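Long-range contacts in hydrogenase expression/formation protein HypE (Desulfovibrio vulgaris subsp. vulgaris, PDB 2Z1U), which binds ATP and magnesium and probably acts in the maturation of hydrogenases, as a member of the HypE family with AIR synthase-related domains: residues Cys241-Thr246 and Val319-Ala324; Ala247-Glu252 and Ala300-Val305; Pro265-Asn270 and Gly327-Ser332. All blocks are in the same frame, centred on the assembly; numbering follows the deposited sequence.

Interaction 1: residues Cys241-Thr246 and Val319-Ala324; sequences CHVLET and VVMETA
E245 reaches A324 because its CG stands anti to the backbone N (chi1 -172°) and the chain stays extended beyond it, carrying the carboxylate to the loop just past strand 319-322. There E245 OE1 accepts the A324 backbone N-H at 2.9 Å, using the lone pair that faces away from its partner oxygen. M321 leaves its strand with the same first torsion but bends at the last one (chi3 72°), which brings its sulfur and methyl against the E245 chain: M321 SD lies 3.7 Å from E245 CB, and M321 CE sits near E245 CD and OE2. These contacts close the end of a parallel pair, strands 240-244 and 319-322, inside a seven-stranded mixed sheet, consistent with an AIR synthase-related C-terminal fold; E245 opens the 3-10 turn that follows the first strand. V320 N donates to C241 O, V243 N to V320 O, E322 N to V243 O and E245 N to E322 O, the last at 2.8 Å and nearly straight (172°). Side chains alternate between the faces. C241, V243, V319 and M321 share one, with V243 CG1 3.9 Å from M321 CG; helix 225-237 packs on it through A234, L230 and N231. H242, V320, L244 and E322 share the other. Here V320 CG1 stands over one face of the H242 imidazole, 4.0 Å from the ring centroid, a CH-pi contact, while L244 and E322 run side by side in the same direction, L244 CD1 3.6 Å from E322 CD. Where the strands end, a water donates to E322 O and accepts from T246 N.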
loop_
_atom_site.group_PDB
_atom_site.type_symbol
_atom_site.label_atom_id
_atom_site.label_comp_id
_atom_site.label_asym_id
_atom_site.label_seq_id
_atom_site.Cartn_x
_atom_site.Cartn_y
_atom_site.Cartn_z
ATOM N N CYS A 241 -20.282 24.310 8.772
ATOM C CA CYS A 241 -21.300 23.442 8.204
ATOM C C CYS A 241 -22.515 23.451 9.109
ATOM O O CYS A 241 -22.392 23.284 10.328
ATOM C CB CYS A 241 -20.757 22.020 8.004
ATOM S SG CYS A 241 -19.468 21.904 6.741
ATOM N N HIS A 242 -23.679 23.719 8.520
ATOM C CA HIS A 242 -24.946 23.674 9.240
ATOM C C HIS A 242 -25.760 22.479 8.751
ATOM O O HIS A 242 -26.019 22.347 7.567
ATOM C CB HIS A 242 -25.728 24.986 9.070
ATOM C CG HIS A 242 -25.186 26.116 9.891
ATOM N ND1 HIS A 242 -25.723 26.480 11.109
ATOM C CD2 HIS A 242 -24.132 26.944 9.685
ATOM C CE1 HIS A 242 -25.035 27.492 11.610
ATOM N NE2 HIS A 242 -24.063 27.792 10.768
ATOM N N VAL A 243 -26.157 21.620 9.676
ATOM C CA VAL A 243 -26.798 20.356 9.352
ATOM C C VAL A 243 -28.131 20.232 10.099
ATOM O O VAL A 243 -28.271 20.750 11.204
ATOM C CB VAL A 243 -25.824 19.184 9.652
ATOM C CG1 VAL A 243 -26.567 17.923 10.095
ATOM C CG2 VAL A 243 -24.990 18.887 8.390
ATOM N N LEU A 244 -29.120 19.588 9.475
ATOM C CA LEU A 244 -30.441 19.420 10.097
ATOM C C LEU A 244 -30.609 17.974 10.569
ATOM O O LEU A 244 -30.628 17.043 9.736
ATOM C CB LEU A 244 -31.554 19.791 9.103
ATOM C CG LEU A 244 -32.998 19.861 9.630
ATOM C CD1 LEU A 244 -33.176 20.906 10.754
ATOM C CD2 LEU A 244 -33.970 20.130 8.482
ATOM N N GLU A 245 -30.746 17.779 11.886
ATOM C CA GLU A 245 -30.765 16.410 12.455
ATOM C C GLU A 245 -31.786 15.480 11.779
ATOM O O GLU A 245 -31.471 14.327 11.466
ATOM C CB GLU A 245 -31.002 16.407 13.975
ATOM C CG GLU A 245 -30.817 15.011 14.612
ATOM C CD GLU A 245 -30.844 15.037 16.135
ATOM O OE1 GLU A 245 -31.563 15.856 16.702
ATOM O OE2 GLU A 245 -30.158 14.225 16.777
ATOM N N THR A 246 -32.993 15.993 11.583
ATOM C CA THR A 246 -34.096 15.212 11.036
ATOM C C THR A 246 -33.847 14.796 9.586
ATOM O O THR A 246 -34.456 13.844 9.132
ATOM C CB THR A 246 -35.465 15.927 11.121
ATOM O OG1 THR A 246 -35.395 17.220 10.501
ATOM C CG2 THR A 246 -35.945 16.050 12.571
ATOM N N VAL A 319 -19.092 22.621 13.213
ATOM C CA VAL A 319 -20.230 21.957 12.600
ATOM C C VAL A 319 -21.409 22.036 13.561
ATOM O O VAL A 319 -21.370 21.444 14.639
ATOM C CB VAL A 319 -19.920 20.487 12.297
ATOM C CG1 VAL A 319 -21.149 19.797 11.701
ATOM C CG2 VAL A 319 -18.726 20.376 11.329
ATOM N N VAL A 320 -22.446 22.765 13.161
ATOM C CA VAL A 320 -23.624 22.910 14.001
ATOM C C VAL A 320 -24.898 22.278 13.452
ATOM O O VAL A 320 -25.327 22.544 12.316
ATOM C CB VAL A 320 -23.811 24.370 14.548
ATOM C CG1 VAL A 320 -22.975 25.398 13.778
ATOM C CG2 VAL A 320 -25.288 24.781 14.677
ATOM N N MET A 321 -25.480 21.413 14.273
ATOM C CA MET A 321 -26.662 20.665 13.888
ATOM C C MET A 321 -27.871 21.294 14.534
ATOM O O MET A 321 -27.917 21.442 15.778
ATOM C CB MET A 321 -26.533 19.196 14.317
ATOM C CG MET A 321 -27.680 18.302 13.829
ATOM S SD MET A 321 -27.343 16.536 14.015
ATOM C CE MET A 321 -27.453 16.311 15.789
ATOM N N GLU A 322 -28.835 21.692 13.706
ATOM C CA GLU A 322 -30.147 22.036 14.239
ATOM C C GLU A 322 -30.827 20.726 14.628
ATOM O O GLU A 322 -31.036 19.835 13.803
ATOM C CB GLU A 322 -31.011 22.814 13.247
ATOM C CG GLU A 322 -32.379 23.101 13.823
ATOM C CD GLU A 322 -33.290 23.855 12.888
ATOM O OE1 GLU A 322 -32.774 24.470 11.932
ATOM O OE2 GLU A 322 -34.521 23.823 13.108
ATOM N N THR A 323 -31.137 20.635 15.910
ATOM C CA THR A 323 -31.614 19.436 16.567
ATOM C C THR A 323 -33.106 19.169 16.225
ATOM O O THR A 323 -33.819 20.097 15.842
ATOM C CB THR A 323 -31.365 19.671 18.066
ATOM O OG1 THR A 323 -30.073 19.125 18.431
ATOM C CG2 THR A 323 -32.460 19.149 18.937
ATOM N N ALA A 324 -33.563 17.914 16.370
ATOM C CA ALA A 324 -34.989 17.563 16.146
ATOM C C ALA A 324 -35.929 18.222 17.133
ATOM O O ALA A 324 -37.135 18.344 16.886
ATOM C CB ALA A 324 -35.172 16.055 16.201
HETATM O O HOH W 1 -33.611 18.756 12.968
#

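Interaction 2: residues Ala247-Glu252 and Ala300-Val305; sequences AVPVRE and ARIGSV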
loop_
_atom_site.group_PDB
_atom_site.type_symbol
_atom_site.label_atom_id
_atom_site.label_comp_id
_atom_site.label_asym_id
_atom_site.label_seq_id
_atom_site.Cartn_x
_atom_site.Cartn_y
_atom_site.Cartn_z
ATOM N N ALA A 247 -32.970 15.524 8.892
ATOM C CA ALA A 247 -32.652 15.271 7.480
ATOM C C ALA A 247 -31.543 14.241 7.282
ATOM O O ALA A 247 -31.387 13.703 6.170
ATOM C CB ALA A 247 -32.314 16.587 6.752
ATOM N N VAL A 248 -30.769 13.963 8.337
ATOM C CA VAL A 248 -29.721 12.924 8.273
ATOM C C VAL A 248 -30.408 11.565 8.395
ATOM O O VAL A 248 -31.047 11.294 9.403
ATOM C CB VAL A 248 -28.623 13.084 9.361
ATOM C CG1 VAL A 248 -27.489 12.064 9.160
ATOM C CG2 VAL A 248 -28.067 14.496 9.349
ATOM N N PRO A 249 -30.321 10.721 7.330
ATOM C CA PRO A 249 -31.010 9.436 7.351
ATOM C C PRO A 249 -30.279 8.403 8.212
ATOM O O PRO A 249 -29.082 8.214 8.085
ATOM C CB PRO A 249 -31.024 9.005 5.857
ATOM C CG PRO A 249 -29.818 9.648 5.275
ATOM C CD PRO A 249 -29.560 10.930 6.086
ATOM N N VAL A 250 -31.013 7.774 9.115
ATOM C CA VAL A 250 -30.481 6.715 9.970
ATOM C C VAL A 250 -31.651 5.761 10.094
ATOM O O VAL A 250 -32.745 6.177 10.497
ATOM C CB VAL A 250 -30.052 7.234 11.407
ATOM C CG1 VAL A 250 -29.488 6.091 12.257
ATOM C CG2 VAL A 250 -29.005 8.346 11.331
ATOM N N ARG A 251 -31.443 4.508 9.695
ATOM C CA ARG A 251 -32.499 3.484 9.710
ATOM C C ARG A 251 -32.979 3.284 11.136
ATOM O O ARG A 251 -32.170 3.310 12.060
ATOM C CB ARG A 251 -31.953 2.154 9.172
ATOM C CG ARG A 251 -31.611 2.164 7.707
ATOM C CD ARG A 251 -30.847 0.904 7.298
ATOM N NE ARG A 251 -31.398 0.400 6.047
ATOM C CZ ARG A 251 -30.935 0.692 4.836
ATOM N NH1 ARG A 251 -29.864 1.469 4.678
ATOM N NH2 ARG A 251 -31.547 0.178 3.775
ATOM N N GLU A 252 -34.293 3.091 11.309
ATOM C CA GLU A 252 -34.886 2.853 12.633
ATOM C C GLU A 252 -34.121 1.777 13.409
ATOM O O GLU A 252 -33.795 1.957 14.579
ATOM C CB GLU A 252 -36.372 2.470 12.495
ATOM C CG GLU A 252 -37.190 2.536 13.783
ATOM C CD GLU A 252 -38.624 2.045 13.585
ATOM O OE1 GLU A 252 -38.996 1.722 12.430
ATOM O OE2 GLU A 252 -39.379 1.972 14.578
ATOM N N ALA A 300 -30.031 12.390 0.537
ATOM C CA ALA A 300 -30.750 13.572 1.033
ATOM C C ALA A 300 -29.895 14.827 1.121
ATOM O O ALA A 300 -28.686 14.761 1.304
ATOM C CB ALA A 300 -31.385 13.285 2.397
ATOM N N ARG A 301 -30.543 15.974 0.970
ATOM C CA ARG A 301 -29.939 17.232 1.350
ATOM C C ARG A 301 -29.933 17.245 2.896
ATOM O O ARG A 301 -30.981 17.068 3.525
ATOM C CB ARG A 301 -30.757 18.392 0.789
ATOM C CG ARG A 301 -30.178 19.773 1.062
ATOM C CD ARG A 301 -31.237 20.820 0.826
ATOM N NE ARG A 301 -31.670 20.897 -0.572
ATOM C CZ ARG A 301 -31.148 21.723 -1.476
ATOM N NH1 ARG A 301 -31.615 21.721 -2.721
ATOM N NH2 ARG A 301 -30.162 22.554 -1.130
ATOM N N ILE A 302 -28.758 17.383 3.506
ATOM C CA ILE A 302 -28.703 17.408 4.991
ATOM C C ILE A 302 -28.357 18.761 5.614
ATOM O O ILE A 302 -28.425 18.931 6.845
ATOM C CB ILE A 302 -27.751 16.328 5.576
ATOM C CG1 ILE A 302 -26.281 16.636 5.227
ATOM C CG2 ILE A 302 -28.184 14.932 5.137
ATOM C CD1 ILE A 302 -25.268 15.753 5.946
ATOM N N GLY A 303 -27.997 19.731 4.783
ATOM C CA GLY A 303 -27.576 21.024 5.316
ATOM C C GLY A 303 -26.935 21.928 4.285
ATOM O O GLY A 303 -27.124 21.751 3.076
ATOM N N SER A 304 -26.186 22.911 4.771
ATOM C CA SER A 304 -25.567 23.910 3.907
ATOM C C SER A 304 -24.252 24.439 4.489
ATOM O O SER A 304 -23.982 24.296 5.692
ATOM C CB SER A 304 -26.544 25.058 3.615
ATOM O OG SER A 304 -26.860 25.810 4.788
ATOM N N VAL A 305 -23.435 25.038 3.625
ATOM C CA VAL A 305 -22.213 25.714 4.061
ATOM C C VAL A 305 -22.489 27.221 4.196
ATOM O O VAL A 305 -23.168 27.818 3.350
ATOM C CB VAL A 305 -21.040 25.444 3.096
ATOM C CG1 VAL A 305 -19.770 26.152 3.561
ATOM C CG2 VAL A 305 -20.803 23.924 2.952
#
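A van der Waals contact of methyl groups with carbonyl oxygens and other carbons, without a hydrogen bond between the segments, joins the loop that leaves strand 240-244 to the start of strand 300-306. I302 carries most of the strand's share, A247 about half of the loop's. The I302 CG1 takes the position between backbone N and carbonyl carbon (chi1 68°), which leaves CG2 beside the backbone N and directed at the loop. I302 CG2 lies 3.6 Å from A247 O and also touches V248 CA and P249 CD, so one methyl meets three successive residues. V248 adds a branch of its own, V248 CG2 lying 4.2 Å from I302 CB. The A247 methyl points toward the strand, A247 CB lying 3.5 Å from R301 O, and A300 CB approaches A247 O at 3.8 Å. R301 itself turns away from the loop, and its guanidinium forms salt bridges with E280 and E284 of helix 280-291. I302 and G303 both face I168 of strand 167-170, a classic beta bulge at this point of the strand. The strand thus runs between 167-170 and 240-244, while L226 of helix 225-237 touches both I302 and V248, and I170 meets P249 from the neighbouring strand.

Interaction 3: residues Pro265-Asn270 and Gly327-Ser332; sequences PLYLAN and GHRLLS
Y267 and S332 meet through a short hydrogen bond: Y267 OH donates to S332 O at 2.6 Å. The oxygen lies in the plane of the tyrosine ring, at its edge, and the hydroxyl approaches in the carbonyl plane, on a lone pair, with a C=O...donor angle of 142°. Y267 CG lies beside the backbone N and anti to the carbonyl carbon (chi1 -71°), which helps swing the ring end to S332. A water donates to Y267 OH at 3.0 Å and accepts from R329 NH1 at 2.9 Å, so that the phenol oxygen acts as donor and acceptor at once. The water lies in the guanidinium plane, at its edge. This contact ties the loop between helix 252-260 and strand 275-278 to strand 328-330, the edge strand of the seven-stranded mixed sheet in this chain, and to the residues just after it. R329 arrives on a twice-kinked chain, and its guanidinium runs counter to the Y267 ring, the planes 14° apart; Y267 CE1 and R329 NH1 meet edge to edge at 4.2 Å rather than stacking. R329 NH1 also forms a salt bridge with D264, whose other carboxylate oxygen accepts the backbone N-H of L266. Beside it, L266 crosses L331 at about a right angle, L266 CD1 standing 4.1 Å from L331 CD2 and equally far from R329 NH2. A227 of helix 225-237 touches both Y267 and L331, and L334 also packs on the tyrosine.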
loop_
_atom_site.group_PDB
_atom_site.type_symbol
_atom_site.label_atom_id
_atom_site.label_comp_id
_atom_site.label_asym_id
_atom_site.label_seq_id
_atom_site.Cartn_x
_atom_site.Cartn_y
_atom_site.Cartn_z
ATOM N N PRO A 265 -24.829 7.274 15.861
ATOM C CA PRO A 265 -24.753 6.944 14.428
ATOM C C PRO A 265 -24.027 8.007 13.595
ATOM O O PRO A 265 -23.542 7.714 12.509
ATOM C CB PRO A 265 -26.226 6.844 14.006
ATOM C CG PRO A 265 -27.002 7.583 15.079
ATOM C CD PRO A 265 -26.225 7.362 16.340
ATOM N N LEU A 266 -23.956 9.239 14.101
ATOM C CA LEU A 266 -23.257 10.314 13.380
ATOM C C LEU A 266 -21.729 10.240 13.445
ATOM O O LEU A 266 -21.044 10.992 12.750
ATOM C CB LEU A 266 -23.725 11.684 13.874
ATOM C CG LEU A 266 -25.231 11.958 13.953
ATOM C CD1 LEU A 266 -25.450 13.306 14.645
ATOM C CD2 LEU A 266 -25.885 11.910 12.573
ATOM N N TYR A 267 -21.210 9.368 14.308
ATOM C CA TYR A 267 -19.766 9.203 14.501
ATOM C C TYR A 267 -19.283 7.806 14.134
ATOM O O TYR A 267 -18.091 7.508 14.274
ATOM C CB TYR A 267 -19.364 9.511 15.947
ATOM C CG TYR A 267 -19.455 10.971 16.318
ATOM C CD1 TYR A 267 -20.672 11.544 16.667
ATOM C CD2 TYR A 267 -18.334 11.786 16.266
ATOM C CE1 TYR A 267 -20.769 12.918 17.006
ATOM C CE2 TYR A 267 -18.410 13.148 16.612
ATOM C CZ TYR A 267 -19.627 13.709 16.967
ATOM O OH TYR A 267 -19.688 15.056 17.297
ATOM N N LEU A 268 -20.200 6.953 13.681
ATOM C CA LEU A 268 -19.851 5.579 13.297
ATOM C C LEU A 268 -19.425 5.516 11.844
ATOM O O LEU A 268 -20.015 6.185 10.991
ATOM C CB LEU A 268 -21.027 4.628 13.522
ATOM C CG LEU A 268 -21.320 4.171 14.950
ATOM C CD1 LEU A 268 -22.548 3.276 14.951
ATOM C CD2 LEU A 268 -20.100 3.459 15.579
ATOM N N ALA A 269 -18.395 4.710 11.584
ATOM C CA ALA A 269 -17.803 4.586 10.279
ATOM C C ALA A 269 -18.827 4.037 9.290
ATOM O O ALA A 269 -19.616 3.143 9.617
ATOM C CB ALA A 269 -16.575 3.659 10.333
ATOM N N ASN A 270 -18.828 4.614 8.094
ATOM C CA ASN A 270 -19.597 4.094 6.958
ATOM C C ASN A 270 -18.601 3.611 5.929
ATOM O O ASN A 270 -17.464 4.081 5.923
ATOM C CB ASN A 270 -20.469 5.190 6.353
ATOM C CG ASN A 270 -21.340 5.851 7.382
ATOM O OD1 ASN A 270 -22.415 5.345 7.723
ATOM N ND2 ASN A 270 -20.883 6.988 7.896
ATOM N N GLY A 327 -33.567 22.910 18.997
ATOM C CA GLY A 327 -32.363 23.597 19.455
ATOM C C GLY A 327 -31.161 23.303 18.599
ATOM O O GLY A 327 -31.297 22.990 17.387
ATOM N N HIS A 328 -29.977 23.369 19.222
ATOM C CA HIS A 328 -28.728 23.081 18.509
ATOM C C HIS A 328 -27.754 22.204 19.284
ATOM O O HIS A 328 -27.739 22.197 20.522
ATOM C CB HIS A 328 -28.016 24.375 18.118
ATOM C CG HIS A 328 -28.840 25.270 17.257
ATOM N ND1 HIS A 328 -29.665 26.237 17.782
ATOM C CD2 HIS A 328 -29.000 25.323 15.914
ATOM C CE1 HIS A 328 -30.290 26.859 16.799
ATOM N NE2 HIS A 328 -29.901 26.328 15.657
ATOM N N ARG A 329 -26.923 21.503 18.525
ATOM C CA ARG A 329 -25.865 20.654 19.039
ATOM C C ARG A 329 -24.617 20.887 18.205
ATOM O O ARG A 329 -24.640 20.780 16.965
ATOM C CB ARG A 329 -26.284 19.171 19.022
ATOM C CG ARG A 329 -25.160 18.193 18.730
ATOM C CD ARG A 329 -25.072 17.070 19.743
ATOM N NE ARG A 329 -25.917 15.963 19.347
ATOM C CZ ARG A 329 -25.493 14.769 18.923
ATOM N NH1 ARG A 329 -24.197 14.456 18.868
ATOM N NH2 ARG A 329 -26.411 13.874 18.579
ATOM N N LEU A 330 -23.523 21.204 18.887
ATOM C CA LEU A 330 -22.217 21.288 18.239
ATOM C C LEU A 330 -21.698 19.870 18.031
ATOM O O LEU A 330 -21.602 19.101 18.986
ATOM C CB LEU A 330 -21.261 22.129 19.106
ATOM C CG LEU A 330 -19.855 22.410 18.574
ATOM C CD1 LEU A 330 -19.866 23.195 17.263
ATOM C CD2 LEU A 330 -19.015 23.123 19.641
ATOM N N LEU A 331 -21.394 19.514 16.780
ATOM C CA LEU A 331 -20.792 18.220 16.473
ATOM C C LEU A 331 -19.275 18.361 16.403
ATOM O O LEU A 331 -18.732 18.662 15.343
ATOM C CB LEU A 331 -21.317 17.656 15.132
ATOM C CG LEU A 331 -22.818 17.396 14.925
ATOM C CD1 LEU A 331 -23.085 16.757 13.522
ATOM C CD2 LEU A 331 -23.376 16.521 16.029
ATOM N N SER A 332 -18.590 18.127 17.516
ATOM C CA SER A 332 -17.126 18.190 17.537
ATOM C C SER A 332 -16.515 16.825 17.262
ATOM O O SER A 332 -17.220 15.820 17.267
ATOM C CB SER A 332 -16.632 18.741 18.876
ATOM O OG SER A 332 -17.232 19.994 19.140
HETATM O O HOH W 2 -21.473 15.036 19.724
#

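Overall arrangement
All three contacts gather around one sheet, their centres 9 to 11 Å apart. Interaction 1 lies between the other two: L244 N lies 2.8 Å from I302 O of interaction 2, and on the other flank M321 N lies 2.9 Å from R329 O of interaction 3, both probable hydrogen bonds. Along the chain, interaction 2 is nested within the loop closed by interaction 1, whereas interaction 3 crosses both. The loop segments also meet directly, V248 CG1 packing on L266 CD2 at 3.8 Å. Interactions 1 and 2 lie away from the ATP and magnesium sites; interaction 3 comes nearer, the Y267 side chain being about 9 Å from that of ATP-binding R223 and about 12 Å from a bound ATP.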